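Local coordinates for protein cytidylyltransferase (PDB 6OEW) that probably acts as a cytidylyltransferase, moving a nucleotidyl group from CTP to an acceptor, and binds magnesium, at residues N190-L199 against Y224-K232. Sequence-based numbering, arbitrary orientation.
Sequences NERDDSKYRL and YVDLIEVIK. With EDO (1,2-ethanediol), chain E.
In this GT-A-type nucleotidyltransferase, the loop that follows edge strand 185-187 of the mixed sheet lies against the last helix, 224-233, and Arg192 reaches across to Glu229 on that helix. Its NH2 and NH1 both grip a single oxygen, Glu229 OE2, from the same face of the carboxylate; the NH2 bond is the shorter, 2.9 Å at 151°, and the oxygen stays near the guanidinium plane. Arg192 CG sits between the backbone N and the carbonyl carbon (chi1 63°), and the chain beyond it is extended, carrying the guanidinium past Ile228, whose CG2 lies 3.3 Å from NH2, while Lys232 CE covers one guanidinium face. Arg192 NE also meets Asp194 OD1 in a longer salt bridge, tying loop and helix charges into one network. The other oxygen, Asp194 OD2, takes weak bonds from Tyr224 OH (2.7 Å) and Asn190 ND2; the Tyr224 hydroxyl is held further by the backbone N of Ala143. A type I turn from Asp194 to Tyr197, overlapped at its start by an Asx turn in which Asp193 OD1 accepts from Ser195 N, brings the Tyr197 ring to the helix. Ile231 CG2 packs obliquely on this ring, and Lys232, bent at its last torsion (chi4 -59°), sets NZ at the ring edge to donate to Tyr197 OH (3.1 Å). A water links that hydroxyl to Ile231 O; Lys196 NZ lies 4.2 Å from Lys232 NZ, a like-charge approach. Deeper in, Leu199 CD1 meets Leu227 CD2 at 3.6 Å and Ile231 CD1, beside Cys213 of helix 204-214; Leu199's side chain is about 10 Å from that of Asp108, a magnesium ligand. Apolar contacts thus give way to charged ones on the more exposed side, where Arg192-Glu229 and Lys232-Tyr197 join loop to helix, and Arg192 would favour the ionised form of buried Asp194.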
ATOM      1  N   ASN A 190      -0.028  14.741   6.008  1.00 37.56           N
ATOM      2  CA  ASN A 190       1.037  15.363   5.234  1.00 39.19           C
ATOM      3  C   ASN A 190       1.255  16.798   5.727  1.00 42.26           C
ATOM      4  O   ASN A 190       0.399  17.393   6.381  1.00 44.41           O
ATOM      5  CB  ASN A 190       0.664  15.336   3.747  1.00 39.11           C
ATOM      6  CG  ASN A 190       1.820  15.691   2.816  1.00 41.97           C
ATOM      7  OD1 ASN A 190       2.999  15.714   3.203  1.00 41.58           O
ATOM      8  ND2 ASN A 190       1.473  15.960   1.555  1.00 41.52           N
ATOM      9  N   GLU A 191       2.409  17.368   5.394  1.00 44.32           N
ATOM     10  CA  GLU A 191       2.682  18.727   5.855  1.00 55.48           C
ATOM     11  C   GLU A 191       1.861  19.764   5.095  1.00 52.31           C
ATOM     12  O   GLU A 191       1.639  20.871   5.597  1.00 52.91           O
ATOM     13  CB  GLU A 191       4.164  19.034   5.714  1.00 59.34           C
ATOM     14  CG  GLU A 191       4.673  18.661   4.336  1.00 64.54           C
ATOM     15  CD  GLU A 191       6.149  18.908   4.193  1.00 72.57           C
ATOM     16  OE1 GLU A 191       6.690  19.688   5.007  1.00 69.12           O
ATOM     17  OE2 GLU A 191       6.764  18.312   3.278  1.00 65.37           O
ATOM     18  N   ARG A 192       1.434  19.442   3.881  1.00 49.51           N
ATOM     19  CA  ARG A 192       0.572  20.300   3.087  1.00 54.85           C
ATOM     20  C   ARG A 192      -0.456  19.397   2.424  1.00 51.31           C
ATOM     21  O   ARG A 192      -0.401  18.169   2.554  1.00 45.31           O
ATOM     22  CB  ARG A 192       1.363  21.100   2.044  1.00 63.04           C
ATOM     23  CG  ARG A 192       2.061  20.230   1.009  1.00 64.35           C
ATOM     24  CD  ARG A 192       2.997  21.048   0.127  1.00 74.28           C
ATOM     25  NE  ARG A 192       3.871  20.192  -0.675  1.00 77.98           N
ATOM     26  CZ  ARG A 192       4.884  20.637  -1.421  1.00 80.91           C
ATOM     27  NH1 ARG A 192       5.156  21.940  -1.478  1.00 84.06           N
ATOM     28  NH2 ARG A 192       5.634  19.780  -2.107  1.00 66.52           N
ATOM     29  N   ASP A 193      -1.409  19.993   1.718  1.00 50.23           N
ATOM     30  CA  ASP A 193      -2.479  19.187   1.117  1.00 48.35           C
ATOM     31  C   ASP A 193      -2.109  18.869  -0.335  1.00 48.09           C
ATOM     32  O   ASP A 193      -2.228  19.716  -1.219  1.00 50.85           O
ATOM     33  CB  ASP A 193      -3.821  19.907   1.227  1.00 58.32           C
ATOM     34  CG  ASP A 193      -4.993  19.045   0.752  1.00 56.95           C
ATOM     35  OD1 ASP A 193      -4.748  17.925   0.264  1.00 50.15           O
ATOM     36  OD2 ASP A 193      -6.158  19.482   0.873  1.00 59.56           O
ATOM     37  N   ASP A 194      -1.649  17.637  -0.571  1.00 45.06           N
ATOM     38  CA  ASP A 194      -1.288  17.140  -1.894  1.00 44.53           C
ATOM     39  C   ASP A 194      -2.335  16.209  -2.480  1.00 42.81           C
ATOM     40  O   ASP A 194      -2.043  15.510  -3.460  1.00 41.83           O
ATOM     41  CB  ASP A 194       0.031  16.371  -1.861  1.00 43.75           C
ATOM     42  CG  ASP A 194       1.227  17.237  -1.508  1.00 48.86           C
ATOM     43  OD1 ASP A 194       1.184  18.474  -1.669  1.00 51.12           O
ATOM     44  OD2 ASP A 194       2.234  16.644  -1.095  1.00 46.43           O
ATOM     45  N   SER A 195      -3.528  16.153  -1.896  1.00 42.72           N
ATOM     46  CA  SER A 195      -4.511  15.167  -2.332  1.00 41.37           C
ATOM     47  C   SER A 195      -4.941  15.364  -3.782  1.00 49.34           C
ATOM     48  O   SER A 195      -5.503  14.432  -4.381  1.00 41.87           O
ATOM     49  CB  SER A 195      -5.736  15.230  -1.436  1.00 41.91           C
ATOM     50  OG  SER A 195      -6.238  16.558  -1.421  1.00 45.18           O
ATOM     51  N   LYS A 196      -4.717  16.555  -4.357  1.00 46.63           N
ATOM     52  CA  LYS A 196      -5.105  16.776  -5.754  1.00 48.44           C
ATOM     53  C   LYS A 196      -4.265  15.962  -6.724  1.00 50.09           C
ATOM     54  O   LYS A 196      -4.630  15.865  -7.904  1.00 56.47           O
ATOM     55  CB  LYS A 196      -4.997  18.261  -6.122  1.00 52.75           C
ATOM     56  CG  LYS A 196      -3.573  18.812  -6.029  1.00 54.31           C
ATOM     57  CD  LYS A 196      -3.512  20.326  -6.231  1.00 61.63           C
ATOM     58  CE  LYS A 196      -2.116  20.849  -5.922  1.00 69.43           C
ATOM     59  NZ  LYS A 196      -1.989  22.320  -6.156  1.00 80.48           N
ATOM     60  N   TYR A 197      -3.160  15.373  -6.267  1.00 47.23           N
ATOM     61  CA  TYR A 197      -2.321  14.551  -7.125  1.00 46.39           C
ATOM     62  C   TYR A 197      -2.713  13.085  -7.000  1.00 43.01           C
ATOM     63  O   TYR A 197      -2.941  12.574  -5.900  1.00 44.98           O
ATOM     64  CB  TYR A 197      -0.843  14.735  -6.785  1.00 42.54           C
ATOM     65  CG  TYR A 197      -0.353  16.145  -7.022  1.00 53.14           C
ATOM     66  CD1 TYR A 197      -0.224  16.655  -8.317  1.00 58.01           C
ATOM     67  CD2 TYR A 197      -0.033  16.973  -5.957  1.00 53.06           C
ATOM     68  CE1 TYR A 197       0.219  17.960  -8.527  1.00 65.70           C
ATOM     69  CE2 TYR A 197       0.412  18.270  -6.157  1.00 57.97           C
ATOM     70  CZ  TYR A 197       0.537  18.759  -7.440  1.00 60.13           C
ATOM     71  OH  TYR A 197       0.978  20.051  -7.635  1.00 62.52           O
ATOM     72  N   ARG A 198      -2.786  12.409  -8.134  1.00 41.02           N
ATOM     73  CA  ARG A 198      -3.162  11.003  -8.174  1.00 37.53           C
ATOM     74  C   ARG A 198      -1.966  10.192  -8.645  1.00 41.75           C
ATOM     75  O   ARG A 198      -1.562  10.288  -9.804  1.00 42.46           O
ATOM     76  CB  ARG A 198      -4.355  10.785  -9.097  1.00 38.64           C
ATOM     77  CG  ARG A 198      -4.718   9.312  -9.226  1.00 37.09           C
ATOM     78  CD  ARG A 198      -5.919   9.142 -10.176  1.00 52.14           C
ATOM     79  NE  ARG A 198      -7.160   9.574  -9.540  1.00 57.96           N
ATOM     80  CZ  ARG A 198      -7.910   8.798  -8.755  1.00 63.79           C
ATOM     81  NH1 ARG A 198      -7.554   7.536  -8.497  1.00 46.84           N
ATOM     82  NH2 ARG A 198      -9.025   9.289  -8.219  1.00 67.77           N
ATOM     83  N   LEU A 199      -1.405   9.390  -7.750  1.00 34.69           N
ATOM     84  CA  LEU A 199      -0.210   8.620  -8.062  1.00 39.60           C
ATOM     85  C   LEU A 199      -0.443   7.131  -7.830  1.00 39.17           C
ATOM     86  O   LEU A 199       0.501   6.371  -7.597  1.00 34.94           O
ATOM     87  CB  LEU A 199       0.982   9.151  -7.249  1.00 34.45           C
ATOM     88  CG  LEU A 199       1.309  10.616  -7.593  1.00 36.83           C
ATOM     89  CD1 LEU A 199       2.375  11.205  -6.678  1.00 41.64           C
ATOM     90  CD2 LEU A 199       1.723  10.750  -9.055  1.00 42.85           C
ATOM     91  N   TYR A 224       9.031  10.932  -1.364  1.00 44.38           N
ATOM     92  CA  TYR A 224       7.741  11.515  -1.726  1.00 45.30           C
ATOM     93  C   TYR A 224       7.861  13.011  -1.986  1.00 40.48           C
ATOM     94  O   TYR A 224       7.387  13.509  -3.011  1.00 48.17           O
ATOM     95  CB  TYR A 224       6.709  11.253  -0.625  1.00 48.56           C
ATOM     96  CG  TYR A 224       5.399  12.000  -0.816  1.00 42.42           C
ATOM     97  CD1 TYR A 224       4.500  11.625  -1.822  1.00 46.54           C
ATOM     98  CD2 TYR A 224       5.073  13.095  -0.010  1.00 45.74           C
ATOM     99  CE1 TYR A 224       3.310  12.301  -2.003  1.00 45.15           C
ATOM    100  CE2 TYR A 224       3.881  13.777  -0.184  1.00 42.72           C
ATOM    101  CZ  TYR A 224       3.011  13.372  -1.185  1.00 39.64           C
ATOM    102  OH  TYR A 224       1.831  14.036  -1.377  1.00 48.68           O
ATOM    103  N   VAL A 225       8.499  13.747  -1.077  1.00 43.68           N
ATOM    104  CA  VAL A 225       8.586  15.197  -1.266  1.00 44.42           C
ATOM    105  C   VAL A 225       9.385  15.540  -2.528  1.00 45.15           C
ATOM    106  O   VAL A 225       9.020  16.460  -3.273  1.00 51.18           O
ATOM    107  CB  VAL A 225       9.146  15.883  -0.003  1.00 48.86           C
ATOM    108  CG1 VAL A 225      10.411  15.201   0.475  1.00 54.00           C
ATOM    109  CG2 VAL A 225       9.382  17.371  -0.265  1.00 50.54           C
ATOM    110  N   ASP A 226      10.463  14.798  -2.813  1.00 57.63           N
ATOM    111  CA  ASP A 226      11.182  15.020  -4.074  1.00 51.90           C
ATOM    112  C   ASP A 226      10.238  14.901  -5.264  1.00 49.14           C
ATOM    113  O   ASP A 226      10.318  15.682  -6.219  1.00 46.00           O
ATOM    114  CB  ASP A 226      12.317  14.010  -4.268  1.00 46.79           C
ATOM    115  CG  ASP A 226      13.346  14.055  -3.172  1.00 57.42           C
ATOM    116  OD1 ASP A 226      13.986  13.004  -2.930  1.00 55.14           O
ATOM    117  OD2 ASP A 226      13.497  15.119  -2.548  1.00 49.95           O
ATOM    118  N   LEU A 227       9.345  13.916  -5.205  1.00 48.41           N
ATOM    119  CA  LEU A 227       8.419  13.612  -6.291  1.00 44.67           C
ATOM    120  C   LEU A 227       7.412  14.736  -6.493  1.00 46.57           C
ATOM    121  O   LEU A 227       7.138  15.142  -7.631  1.00 48.88           O
ATOM    122  CB  LEU A 227       7.705  12.294  -5.978  1.00 41.60           C
ATOM    123  CG  LEU A 227       6.618  11.791  -6.932  1.00 47.45           C
ATOM    124  CD1 LEU A 227       7.206  11.518  -8.305  1.00 49.06           C
ATOM    125  CD2 LEU A 227       5.943  10.529  -6.381  1.00 46.18           C
ATOM    126  N   ILE A 228       6.830  15.235  -5.403  1.00 43.49           N
ATOM    127  CA  ILE A 228       5.893  16.348  -5.516  1.00 47.57           C
ATOM    128  C   ILE A 228       6.597  17.593  -6.036  1.00 47.25           C
ATOM    129  O   ILE A 228       6.032  18.351  -6.833  1.00 53.31           O
ATOM    130  CB  ILE A 228       5.202  16.611  -4.167  1.00 51.55           C
ATOM    131  CG1 ILE A 228       4.545  15.327  -3.647  1.00 44.97           C
ATOM    132  CG2 ILE A 228       4.183  17.741  -4.301  1.00 51.31           C
ATOM    133  CD1 ILE A 228       3.547  14.710  -4.617  1.00 49.25           C
ATOM    134  N   GLU A 229       7.841  17.835  -5.601  1.00 48.13           N
ATOM    135  CA  GLU A 229       8.551  19.020  -6.082  1.00 52.59           C
ATOM    136  C   GLU A 229       8.847  18.924  -7.571  1.00 51.06           C
ATOM    137  O   GLU A 229       8.767  19.927  -8.285  1.00 53.24           O
ATOM    138  CB  GLU A 229       9.837  19.235  -5.285  1.00 52.71           C
ATOM    139  CG  GLU A 229       9.596  19.765  -3.879  1.00 66.19           C
ATOM    140  CD  GLU A 229       8.815  21.076  -3.865  1.00 76.58           C
ATOM    141  OE1 GLU A 229       8.994  21.902  -4.789  1.00 78.28           O
ATOM    142  OE2 GLU A 229       8.012  21.277  -2.929  1.00 78.44           O
ATOM    143  N   VAL A 230       9.163  17.726  -8.064  1.00 50.26           N
ATOM    144  CA  VAL A 230       9.399  17.555  -9.496  1.00 53.94           C
ATOM    145  C   VAL A 230       8.106  17.749 -10.290  1.00 52.38           C
ATOM    146  O   VAL A 230       8.111  18.369 -11.361  1.00 56.89           O
ATOM    147  CB  VAL A 230      10.043  16.181  -9.768  1.00 57.64           C
ATOM    148  CG1 VAL A 230       9.805  15.742 -11.196  1.00 62.57           C
ATOM    149  CG2 VAL A 230      11.534  16.245  -9.499  1.00 61.73           C
ATOM    150  N   ILE A 231       6.986  17.222  -9.785  1.00 47.94           N
ATOM    151  CA  ILE A 231       5.684  17.448 -10.416  1.00 52.66           C
ATOM    152  C   ILE A 231       5.338  18.934 -10.412  1.00 55.94           C
ATOM    153  O   ILE A 231       4.829  19.477 -11.405  1.00 52.78           O
ATOM    154  CB  ILE A 231       4.592  16.616  -9.713  1.00 46.18           C
ATOM    155  CG1 ILE A 231       4.800  15.111  -9.935  1.00 44.75           C
ATOM    156  CG2 ILE A 231       3.208  17.046 -10.182  1.00 47.14           C
ATOM    157  CD1 ILE A 231       3.978  14.202  -9.002  1.00 41.63           C
ATOM    158  N   LYS A 232       5.627  19.628  -9.306  1.00 52.02           N
ATOM    159  CA  LYS A 232       5.350  21.059  -9.269  1.00 55.05           C
ATOM    160  C   LYS A 232       6.212  21.829 -10.266  1.00 62.53           C
ATOM    161  O   LYS A 232       5.749  22.825 -10.838  1.00 63.40           O
ATOM    162  CB  LYS A 232       5.542  21.602  -7.849  1.00 56.13           C
ATOM    163  CG  LYS A 232       4.431  21.155  -6.898  1.00 64.27           C
ATOM    164  CD  LYS A 232       4.481  21.898  -5.557  1.00 73.73           C
ATOM    165  CE  LYS A 232       3.374  21.419  -4.602  1.00 72.54           C
ATOM    166  NZ  LYS A 232       1.988  21.601  -5.139  1.00 68.01           N
TER
HETATM  167  C1  EDO E 303      -2.067  19.876   5.715  1.00 73.81           C
HETATM  168  O1  EDO E 303      -2.418  21.165   5.203  1.00 75.86           O
HETATM  169  C2  EDO E 303      -3.066  19.459   6.791  1.00 70.19           C
HETATM  170  O2  EDO E 303      -2.345  18.809   7.841  1.00 71.22           O
HETATM  171  O   HOH W   1       2.095  20.540 -10.667  1.00 48.08           O